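Peroxide stress regulator PerR, FUR family (Streptococcus pyogenes, PDB 4I7H) senses peroxide stress and, as a metal-binding regulator of the FUR family, probably controls transcription by binding DNA as a dimer. Local coordinates at residues Gly77-Leu82 and Thr90-Met95; Met95-Val100 and Asp112-Asp117; Val102-Cys107 and Tyr141-Asp146. One frame throughout, in Å; residues are numbered along the deposited sequence.

Interaction 1 (Gly77-Leu82 and Thr90-Met95); sequences GFVSEL and TYYDFM
The Phe94 ring turns one face to the carbonyl of Phe78, whose O sits 3.3 Å above the ring plane, nearer the rim than the centre. Val79 CG1 meets the same ring obliquely, 4.0 Å from Phe94 CD2. CG of Phe94 stands anti to its own N (chi1 -176°), which swings the ring back over the Phe78 peptide. The Phe78 ring leads away and meets His19 edge-to-face. At the edge of the Tyr92 ring, close to its plane, lies the CG2 methyl of Val79. Glu81 runs alongside Tyr92 and points the same way, with Glu81 CG 3.7 Å from Tyr92 CE1. A water in the plane of the Tyr92 ring joins Tyr92 OH to Glu81 OE1; Lys71 also forms a salt bridge with this carboxylate.

Ser80 and Asp93 share the other side of the sheet. Ser80 OG lies 3.2 Å from Asp93 CB, while Asp93 OD1 makes its salt bridge with Lys123. Leu82 CG lies 4.1 Å from Tyr91 CB; the Tyr91 ring leads away, and its OH hydrogen-bonds to Asp87. Met95 is bent along its chain, which brings its SD to 3.4 Å from Gly77 O.

The backbones are joined by paired bonds at Ser80-Asp93 and at Leu82-Tyr91. Tyr91 N to Leu82 O is the straightest of them, at 171°. Met95 N adds a further bond to Phe78 O, reaching it from above the carbonyl plane. Gly77 closes the preceding helix 63-75 with a Schellman motif. Helices 12-22, 29-39 and 63-75 pack on the side that carries Val79, Tyr92 and Phe94. This two-stranded hairpin packed on helices is consistent with the wing of a winged-helix DNA-binding domain, as in other FUR-family regulators.

Interaction 2 (Met95-Val100 and Asp112-Asp117); sequences MGHQHV and DFMDVD. With NI (nickel (II) ion), chain F.
Two ligands of the nickel site, His97 and His99, come from the start of the hairpin of strands 98-104 and 110-115, where Met114 packs against both. His97 NE2 and His99 NE2 each bind the nickel at 2.4 Å. His4, Asn15 and His19 complete the site. The CE methyl of Met114 lies over one face of the His97 ring in a CH-pi contact, 3.6 Å from the ring centroid. Met114 SD stands above the same face. Met114 CG stands anti to the backbone N (chi1 -168°) and the chain is extended beyond it; CG passes 3.7 Å from His99 CE1. His99 ND1 donates to a water in the plane of its ring. The water also lies within hydrogen-bonding reach of Asp112 OD2, probably as donor, and Ser5 OG hydrogen-bonds to the same oxygen. This second shell would fix the rotation of the imidazole.

In FUR-family proteins this hairpin starts the dimerization domain, and Met114 N bonds to Gln128 of the second subunit. Paired backbone bonds link Gln98 with Asp115 and Val100 with Phe113. Gln98 and Asp115 lie side by side on the other face. Gln98 NE2 donates to Asp115 OD2 at 3.0 Å, from above the carboxylate plane. Asp115 OD1 accepts from Asp117 N, an Asx turn, and Val118 N hydrogen-bonds to OD2. Val100 CG2 touches Phe113 CE2 at 3.5 Å, and CG1 lies over the ring face.

Interaction 3 (Val102-Cys107 and Tyr141-Asp146); sequences VVCEIC and YGICPD. With ZN (zinc ion), chain E.
Cys104, Cys107 and Cys144 bind the zinc ion through SG, each at 2.5 Å, and Cys147 supplies the fourth sulfur. Cys104 ends strand 98-104, Cys107 lies in the turn after it and Cys144 comes just after strand 140-143. Cys104 SG stands anti to its own N (chi1 -175°), which places it within reach of three backbone N-H groups. Cys144 N donates to it across the contact at 3.3 Å and nearly straight, 171°. Ile106 N and Cys107 N donate to it from its own turn. These bonds probably ease the negative charge on the sulfur. Cys144 is the N-cap of the short, weakly bonded helix 145-148; its SG caps a backbone N of that helix, which also carries Cys147.

Outside the sulfurs, Ile106 CD1 rests 3.9 Å from Ile143 CG2. Two bonds of parallel-strand type join the backbones next to the zinc-binding turn. Gly142 N donates to Val103 O at 2.8 Å, and Glu105 N donates to Gly142 O at 2.7 Å.

Farther from the zinc, Val103 CB packs 3.9 Å from Tyr141 CD2. Glu105 crosses Tyr141 at about a right angle, with Glu105 CG 3.8 Å from Tyr141 CB. Arg135 of the second subunit forms a salt bridge with Glu105 OE1 and a cation-pi contact with the Tyr141 ring, and Thr134 of that subunit hydrogen-bonds to Glu105 OE2. Strand 140-143 also pairs antiparallel with a strand of the second subunit, continuing the sheet across the interface. Two CxxC pairs around one zinc form a Cys4 site, consistent with the structural zinc site of FUR-family dimerization domains.

Overall arrangement
The three interactions run from the wing to the far end of the dimerization region. Interaction 1 closes along the chain before interaction 2 opens. They share Met95, their centres are about 16 Å apart, and Phe78 packs on Gly96 and His97. The segments of interactions 2 and 3 alternate along the chain. Both use strand 98-104, the middle strand of one mixed sheet; their centres are about 19 Å apart. Both reach the second subunit, while interaction 1 does not. Interactions 1 and 3 have centres about 35 Å apart and nearest atoms about 19 Å apart. The nickel site thus sits near the joint of wing and sheet, consistent with metal-dependent control of DNA binding.

Interaction 1 (Gly77-Leu82 and Thr90-Met95)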
loop_
_atom_site.group_PDB
_atom_site.type_symbol
_atom_site.label_atom_id
_atom_site.label_comp_id
_atom_site.label_asym_id
_atom_site.label_seq_id
_atom_site.Cartn_x
_atom_site.Cartn_y
_atom_site.Cartn_z
ATOM N N GLY B 77 -5.541 -7.430 -18.676
ATOM C CA GLY B 77 -5.416 -6.400 -17.657
ATOM C C GLY B 77 -4.475 -6.686 -16.505
ATOM O O GLY B 77 -4.630 -6.114 -15.428
ATOM N N PHE B 78 -3.492 -7.553 -16.720
ATOM C CA PHE B 78 -2.537 -7.885 -15.665
ATOM C C PHE B 78 -1.171 -7.254 -15.861
ATOM O O PHE B 78 -0.340 -7.266 -14.957
ATOM C CB PHE B 78 -2.409 -9.398 -15.481
ATOM C CG PHE B 78 -3.657 -10.040 -14.962
ATOM C CD1 PHE B 78 -3.905 -10.093 -13.604
ATOM C CD2 PHE B 78 -4.588 -10.573 -15.833
ATOM C CE1 PHE B 78 -5.054 -10.661 -13.116
ATOM C CE2 PHE B 78 -5.761 -11.156 -15.350
ATOM C CZ PHE B 78 -5.989 -11.197 -13.983
ATOM N N VAL B 79 -0.916 -6.732 -17.053
ATOM C CA VAL B 79 0.264 -5.890 -17.247
ATOM C C VAL B 79 -0.064 -4.668 -18.091
ATOM O O VAL B 79 -1.057 -4.642 -18.825
ATOM C CB VAL B 79 1.544 -6.669 -17.749
ATOM C CG1 VAL B 79 1.358 -8.162 -17.645
ATOM C CG2 VAL B 79 1.967 -6.250 -19.148
ATOM N N SER B 80 0.763 -3.647 -17.957
ATOM C CA SER B 80 0.540 -2.398 -18.659
ATOM C C SER B 80 1.737 -2.108 -19.532
ATOM O O SER B 80 2.877 -2.440 -19.167
ATOM C CB SER B 80 0.399 -1.262 -17.647
ATOM O OG SER B 80 1.565 -1.205 -16.837
ATOM N N GLU B 81 1.481 -1.508 -20.688
ATOM C CA GLU B 81 2.556 -1.129 -21.599
ATOM C C GLU B 81 2.817 0.352 -21.389
ATOM O O GLU B 81 1.885 1.138 -21.195
ATOM C CB GLU B 81 2.141 -1.352 -23.058
ATOM C CG GLU B 81 1.671 -2.752 -23.376
ATOM C CD GLU B 81 0.912 -2.837 -24.698
ATOM O OE1 GLU B 81 1.070 -3.857 -25.416
ATOM O OE2 GLU B 81 0.143 -1.894 -25.010
ATOM N N LEU B 82 4.074 0.745 -21.433
ATOM C CA LEU B 82 4.367 2.158 -21.358
ATOM C C LEU B 82 5.634 2.458 -22.137
ATOM O O LEU B 82 6.497 1.583 -22.310
ATOM C CB LEU B 82 4.519 2.599 -19.899
ATOM C CG LEU B 82 5.750 2.059 -19.169
ATOM C CD1 LEU B 82 6.833 3.138 -19.059
ATOM C CD2 LEU B 82 5.380 1.509 -17.801
ATOM N N THR B 90 9.185 -0.494 -25.775
ATOM C CA THR B 90 8.106 -0.583 -24.782
ATOM C C THR B 90 8.497 -1.333 -23.501
ATOM O O THR B 90 9.246 -2.326 -23.522
ATOM C CB THR B 90 6.677 -0.911 -25.367
ATOM O OG1 THR B 90 5.988 -1.888 -24.575
ATOM C CG2 THR B 90 6.717 -1.305 -26.800
ATOM N N TYR B 91 8.042 -0.791 -22.375
ATOM C CA TYR B 91 8.377 -1.332 -21.063
ATOM C C TYR B 91 7.083 -1.868 -20.467
ATOM O O TYR B 91 6.002 -1.290 -20.677
ATOM C CB TYR B 91 9.033 -0.255 -20.182
ATOM C CG TYR B 91 10.355 0.220 -20.760
ATOM C CD1 TYR B 91 11.509 -0.545 -20.618
ATOM C CD2 TYR B 91 10.439 1.407 -21.484
ATOM C CE1 TYR B 91 12.726 -0.130 -21.161
ATOM C CE2 TYR B 91 11.646 1.827 -22.035
ATOM C CZ TYR B 91 12.784 1.052 -21.867
ATOM O OH TYR B 91 13.975 1.470 -22.406
ATOM N N TYR B 92 7.197 -2.983 -19.753
ATOM C CA TYR B 92 6.038 -3.729 -19.303
ATOM C C TYR B 92 6.027 -3.756 -17.780
ATOM O O TYR B 92 7.068 -3.877 -17.135
ATOM C CB TYR B 92 6.049 -5.143 -19.904
ATOM C CG TYR B 92 5.938 -5.103 -21.411
ATOM C CD1 TYR B 92 4.699 -5.106 -22.026
ATOM C CD2 TYR B 92 7.070 -5.004 -22.214
ATOM C CE1 TYR B 92 4.580 -5.041 -23.414
ATOM C CE2 TYR B 92 6.967 -4.945 -23.608
ATOM C CZ TYR B 92 5.724 -4.957 -24.193
ATOM O OH TYR B 92 5.612 -4.895 -25.566
ATOM N N ASP B 93 4.844 -3.620 -17.210
ATOM C CA ASP B 93 4.729 -3.507 -15.760
ATOM C C ASP B 93 3.665 -4.472 -15.311
ATOM O O ASP B 93 2.525 -4.381 -15.761
ATOM C CB ASP B 93 4.327 -2.080 -15.395
ATOM C CG ASP B 93 3.865 -1.941 -13.944
ATOM O OD1 ASP B 93 4.559 -2.477 -13.035
ATOM O OD2 ASP B 93 2.803 -1.291 -13.726
ATOM N N PHE B 94 4.019 -5.427 -14.462
ATOM C CA PHE B 94 2.978 -6.315 -13.989
ATOM C C PHE B 94 2.167 -5.573 -12.938
ATOM O O PHE B 94 2.689 -5.195 -11.885
ATOM C CB PHE B 94 3.515 -7.626 -13.425
ATOM C CG PHE B 94 2.426 -8.577 -13.037
ATOM C CD1 PHE B 94 1.870 -8.534 -11.763
ATOM C CD2 PHE B 94 1.921 -9.478 -13.957
ATOM C CE1 PHE B 94 0.844 -9.378 -11.412
ATOM C CE2 PHE B 94 0.885 -10.345 -13.608
ATOM C CZ PHE B 94 0.352 -10.288 -12.324
ATOM N N MET B 95 0.892 -5.347 -13.215
ATOM C CA MET B 95 0.097 -4.571 -12.271
ATOM C C MET B 95 -1.138 -5.311 -11.786
ATOM O O MET B 95 -2.069 -4.706 -11.270
ATOM C CB MET B 95 -0.233 -3.187 -12.845
ATOM C CG MET B 95 -0.565 -3.173 -14.321
ATOM S SD MET B 95 -2.099 -4.020 -14.645
ATOM C CE MET B 95 -2.805 -2.988 -15.939
HETATM O O HOH W 1 2.949 -5.123 -26.549
#

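Interaction 2 (Met95-Val100 and Asp112-Asp117)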
loop_
_atom_site.group_PDB
_atom_site.type_symbol
_atom_site.label_atom_id
_atom_site.label_comp_id
_atom_site.label_asym_id
_atom_site.label_seq_id
_atom_site.Cartn_x
_atom_site.Cartn_y
_atom_site.Cartn_z
ATOM N N MET B 95 0.892 -5.347 -13.215
ATOM C CA MET B 95 0.097 -4.571 -12.271
ATOM C C MET B 95 -1.138 -5.311 -11.786
ATOM O O MET B 95 -2.069 -4.706 -11.270
ATOM C CB MET B 95 -0.233 -3.187 -12.845
ATOM C CG MET B 95 -0.565 -3.173 -14.321
ATOM S SD MET B 95 -2.099 -4.020 -14.645
ATOM C CE MET B 95 -2.805 -2.988 -15.939
ATOM N N GLY B 96 -1.128 -6.632 -11.934
ATOM C CA GLY B 96 -2.236 -7.457 -11.492
ATOM C C GLY B 96 -2.492 -7.353 -9.993
ATOM O O GLY B 96 -1.568 -7.266 -9.187
ATOM N N HIS B 97 -3.763 -7.399 -9.614
ATOM C CA HIS B 97 -4.138 -7.246 -8.214
ATOM C C HIS B 97 -3.916 -8.541 -7.456
ATOM O O HIS B 97 -3.553 -9.571 -8.036
ATOM C CB HIS B 97 -5.617 -6.863 -8.120
ATOM C CG HIS B 97 -6.533 -7.892 -8.704
ATOM N ND1 HIS B 97 -6.907 -7.883 -10.032
ATOM C CD2 HIS B 97 -7.116 -8.983 -8.155
ATOM C CE1 HIS B 97 -7.703 -8.905 -10.272
ATOM N NE2 HIS B 97 -7.847 -9.589 -9.153
ATOM N N GLN B 98 -4.128 -8.479 -6.145
ATOM C CA GLN B 98 -4.117 -9.665 -5.310
ATOM C C GLN B 98 -5.296 -9.561 -4.342
ATOM O O GLN B 98 -6.064 -8.592 -4.388
ATOM C CB GLN B 98 -2.787 -9.787 -4.542
ATOM C CG GLN B 98 -2.557 -8.663 -3.509
ATOM C CD GLN B 98 -1.376 -8.934 -2.557
ATOM O OE1 GLN B 98 -0.847 -10.046 -2.491
ATOM N NE2 GLN B 98 -0.984 -7.912 -1.799
ATOM N N HIS B 99 -5.439 -10.555 -3.473
ATOM C CA HIS B 99 -6.525 -10.564 -2.492
ATOM C C HIS B 99 -5.958 -10.840 -1.129
ATOM O O HIS B 99 -5.202 -11.798 -0.957
ATOM C CB HIS B 99 -7.569 -11.616 -2.860
ATOM C CG HIS B 99 -8.332 -11.265 -4.091
ATOM N ND1 HIS B 99 -9.453 -10.465 -4.049
ATOM C CD2 HIS B 99 -8.102 -11.533 -5.400
ATOM C CE1 HIS B 99 -9.913 -10.293 -5.274
ATOM N NE2 HIS B 99 -9.106 -10.914 -6.107
ATOM N N VAL B 100 -6.304 -9.981 -0.171
ATOM C CA VAL B 100 -5.751 -10.099 1.172
ATOM C C VAL B 100 -6.829 -10.124 2.260
ATOM O O VAL B 100 -7.956 -9.635 2.055
ATOM C CB VAL B 100 -4.614 -9.047 1.430
ATOM C CG1 VAL B 100 -4.420 -8.131 0.245
ATOM C CG2 VAL B 100 -4.822 -8.255 2.725
ATOM N N ASP B 112 -12.088 -10.908 2.974
ATOM C CA ASP B 112 -11.012 -10.604 2.050
ATOM C C ASP B 112 -11.349 -9.401 1.180
ATOM O O ASP B 112 -12.520 -9.022 1.009
ATOM C CB ASP B 112 -10.659 -11.812 1.183
ATOM C CG ASP B 112 -11.842 -12.318 0.388
ATOM O OD1 ASP B 112 -12.586 -13.168 0.918
ATOM O OD2 ASP B 112 -12.035 -11.860 -0.761
ATOM N N PHE B 113 -10.306 -8.777 0.658
ATOM C CA PHE B 113 -10.482 -7.627 -0.197
ATOM C C PHE B 113 -9.401 -7.607 -1.276
ATOM O O PHE B 113 -8.348 -8.255 -1.161
ATOM C CB PHE B 113 -10.505 -6.330 0.619
ATOM C CG PHE B 113 -9.187 -5.989 1.263
ATOM C CD1 PHE B 113 -8.303 -5.106 0.641
ATOM C CD2 PHE B 113 -8.827 -6.541 2.487
ATOM C CE1 PHE B 113 -7.086 -4.786 1.227
ATOM C CE2 PHE B 113 -7.595 -6.226 3.079
ATOM C CZ PHE B 113 -6.736 -5.345 2.443
ATOM N N MET B 114 -9.702 -6.879 -2.336
ATOM C CA MET B 114 -8.862 -6.820 -3.508
ATOM C C MET B 114 -7.855 -5.673 -3.352
ATOM O O MET B 114 -8.231 -4.538 -3.022
ATOM C CB MET B 114 -9.776 -6.584 -4.701
ATOM C CG MET B 114 -9.168 -6.765 -6.034
ATOM S SD MET B 114 -10.454 -6.334 -7.224
ATOM C CE MET B 114 -9.415 -5.861 -8.593
ATOM N N ASP B 115 -6.580 -5.967 -3.563
ATOM C CA ASP B 115 -5.525 -4.985 -3.316
ATOM C C ASP B 115 -4.667 -4.766 -4.551
ATOM O O ASP B 115 -4.355 -5.715 -5.264
ATOM C CB ASP B 115 -4.609 -5.462 -2.200
ATOM C CG ASP B 115 -3.277 -4.702 -2.175
ATOM O OD1 ASP B 115 -3.263 -3.505 -1.765
ATOM O OD2 ASP B 115 -2.252 -5.295 -2.582
ATOM N N VAL B 116 -4.290 -3.513 -4.786
ATOM C CA VAL B 116 -3.392 -3.167 -5.876
ATOM C C VAL B 116 -2.203 -2.351 -5.371
ATOM O O VAL B 116 -1.317 -2.010 -6.153
ATOM C CB VAL B 116 -4.116 -2.356 -6.986
ATOM C CG1 VAL B 116 -5.115 -3.241 -7.732
ATOM C CG2 VAL B 116 -4.817 -1.150 -6.388
ATOM N N ASP B 117 -2.167 -2.076 -4.067
ATOM C CA ASP B 117 -1.158 -1.170 -3.514
ATOM C C ASP B 117 0.118 -1.832 -2.985
ATOM O O ASP B 117 1.157 -1.164 -2.866
ATOM C CB ASP B 117 -1.765 -0.285 -2.424
ATOM C CG ASP B 117 -2.859 0.617 -2.947
ATOM O OD1 ASP B 117 -2.647 1.273 -3.986
ATOM O OD2 ASP B 117 -3.943 0.673 -2.320
HETATM NI NI NI F . -8.955 -11.622 -8.371
HETATM O O HOH W 2 0.074 -3.327 -8.939
HETATM O O HOH W 3 -11.302 -9.736 -2.288
#

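Interaction 3 (Val102-Cys107 and Tyr141-Asp146)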
loop_
_atom_site.group_PDB
_atom_site.type_symbol
_atom_site.label_atom_id
_atom_site.label_comp_id
_atom_site.label_asym_id
_atom_site.label_seq_id
_atom_site.Cartn_x
_atom_site.Cartn_y
_atom_site.Cartn_z
ATOM N N VAL B 102 -8.668 -9.417 6.023
ATOM C CA VAL B 102 -8.776 -8.583 7.231
ATOM C C VAL B 102 -9.381 -9.450 8.334
ATOM O O VAL B 102 -10.353 -10.169 8.088
ATOM C CB VAL B 102 -9.764 -7.413 7.103
ATOM C CG1 VAL B 102 -9.354 -6.255 8.033
ATOM C CG2 VAL B 102 -9.925 -6.970 5.685
ATOM N N VAL B 103 -8.828 -9.371 9.539
ATOM C CA VAL B 103 -9.345 -10.144 10.647
ATOM C C VAL B 103 -9.985 -9.209 11.679
ATOM O O VAL B 103 -9.429 -8.141 11.988
ATOM C CB VAL B 103 -8.233 -10.970 11.307
ATOM C CG1 VAL B 103 -8.822 -11.896 12.398
ATOM C CG2 VAL B 103 -7.488 -11.794 10.238
ATOM N N CYS B 104 -11.156 -9.583 12.197
ATOM C CA CYS B 104 -11.744 -8.821 13.304
ATOM C C CYS B 104 -10.997 -9.092 14.610
ATOM O O CYS B 104 -10.929 -10.229 15.076
ATOM C CB CYS B 104 -13.239 -9.130 13.499
ATOM S SG CYS B 104 -13.899 -8.033 14.784
ATOM N N GLU B 105 -10.429 -8.051 15.202
ATOM C CA GLU B 105 -9.693 -8.202 16.459
ATOM C C GLU B 105 -10.598 -8.578 17.649
ATOM O O GLU B 105 -10.106 -8.840 18.755
ATOM C CB GLU B 105 -8.927 -6.920 16.775
ATOM C CG GLU B 105 -7.968 -6.497 15.673
ATOM C CD GLU B 105 -6.753 -5.757 16.211
ATOM O OE1 GLU B 105 -5.761 -6.424 16.591
ATOM O OE2 GLU B 105 -6.791 -4.513 16.261
ATOM N N ILE B 106 -11.910 -8.612 17.420
ATOM C CA ILE B 106 -12.877 -8.941 18.482
ATOM C C ILE B 106 -13.492 -10.337 18.346
ATOM O O ILE B 106 -13.393 -11.154 19.259
ATOM C CB ILE B 106 -14.009 -7.908 18.539
ATOM C CG1 ILE B 106 -13.460 -6.548 18.963
ATOM C CG2 ILE B 106 -15.107 -8.360 19.505
ATOM C CD1 ILE B 106 -14.470 -5.436 18.891
ATOM N N CYS B 107 -14.130 -10.602 17.211
ATOM C CA CYS B 107 -14.771 -11.900 16.983
ATOM C C CYS B 107 -13.962 -12.849 16.085
ATOM O O CYS B 107 -14.397 -13.978 15.822
ATOM C CB CYS B 107 -16.172 -11.717 16.403
ATOM S SG CYS B 107 -16.264 -11.456 14.607
ATOM N N TYR B 141 -5.913 -5.924 10.147
ATOM C CA TYR B 141 -6.711 -6.165 11.338
ATOM C C TYR B 141 -7.703 -5.033 11.498
ATOM O O TYR B 141 -7.373 -3.861 11.241
ATOM C CB TYR B 141 -5.837 -6.285 12.583
ATOM C CG TYR B 141 -5.006 -7.534 12.587
ATOM C CD1 TYR B 141 -3.709 -7.524 12.094
ATOM C CD2 TYR B 141 -5.529 -8.738 13.049
ATOM C CE1 TYR B 141 -2.944 -8.676 12.076
ATOM C CE2 TYR B 141 -4.776 -9.891 13.041
ATOM C CZ TYR B 141 -3.482 -9.855 12.555
ATOM O OH TYR B 141 -2.726 -11.002 12.547
ATOM N N GLY B 142 -8.916 -5.378 11.926
ATOM C CA GLY B 142 -9.913 -4.361 12.165
ATOM C C GLY B 142 -11.090 -4.815 13.013
ATOM O O GLY B 142 -10.995 -5.791 13.763
ATOM N N ILE B 143 -12.203 -4.096 12.884
ATOM C CA ILE B 143 -13.426 -4.424 13.612
ATOM C C ILE B 143 -14.521 -4.652 12.591
ATOM O O ILE B 143 -14.854 -3.736 11.830
ATOM C CB ILE B 143 -13.870 -3.260 14.526
ATOM C CG1 ILE B 143 -12.674 -2.651 15.271
ATOM C CG2 ILE B 143 -14.959 -3.726 15.473
ATOM C CD1 ILE B 143 -12.069 -3.544 16.331
ATOM N N CYS B 144 -15.074 -5.860 12.540
ATOM C CA CYS B 144 -16.038 -6.157 11.501
ATOM C C CYS B 144 -17.316 -5.342 11.751
ATOM O O CYS B 144 -17.554 -4.888 12.883
ATOM C CB CYS B 144 -16.332 -7.659 11.438
ATOM S SG CYS B 144 -17.522 -8.201 12.673
ATOM N N PRO B 145 -18.120 -5.127 10.695
ATOM C CA PRO B 145 -19.343 -4.322 10.814
ATOM C C PRO B 145 -20.243 -4.779 11.968
ATOM O O PRO B 145 -20.735 -3.928 12.711
ATOM C CB PRO B 145 -20.036 -4.535 9.464
ATOM C CG PRO B 145 -18.898 -4.802 8.503
ATOM C CD PRO B 145 -17.885 -5.581 9.305
ATOM N N ASP B 146 -20.438 -6.086 12.129
ATOM C CA ASP B 146 -21.272 -6.590 13.220
ATOM C C ASP B 146 -20.737 -6.233 14.605
ATOM O O ASP B 146 -21.516 -5.976 15.523
ATOM C CB ASP B 146 -21.488 -8.101 13.100
ATOM C CG ASP B 146 -22.369 -8.459 11.930
ATOM O OD1 ASP B 146 -23.049 -7.546 11.408
ATOM O OD2 ASP B 146 -22.389 -9.643 11.529
HETATM ZN ZN ZN E . -16.195 -8.957 14.612
#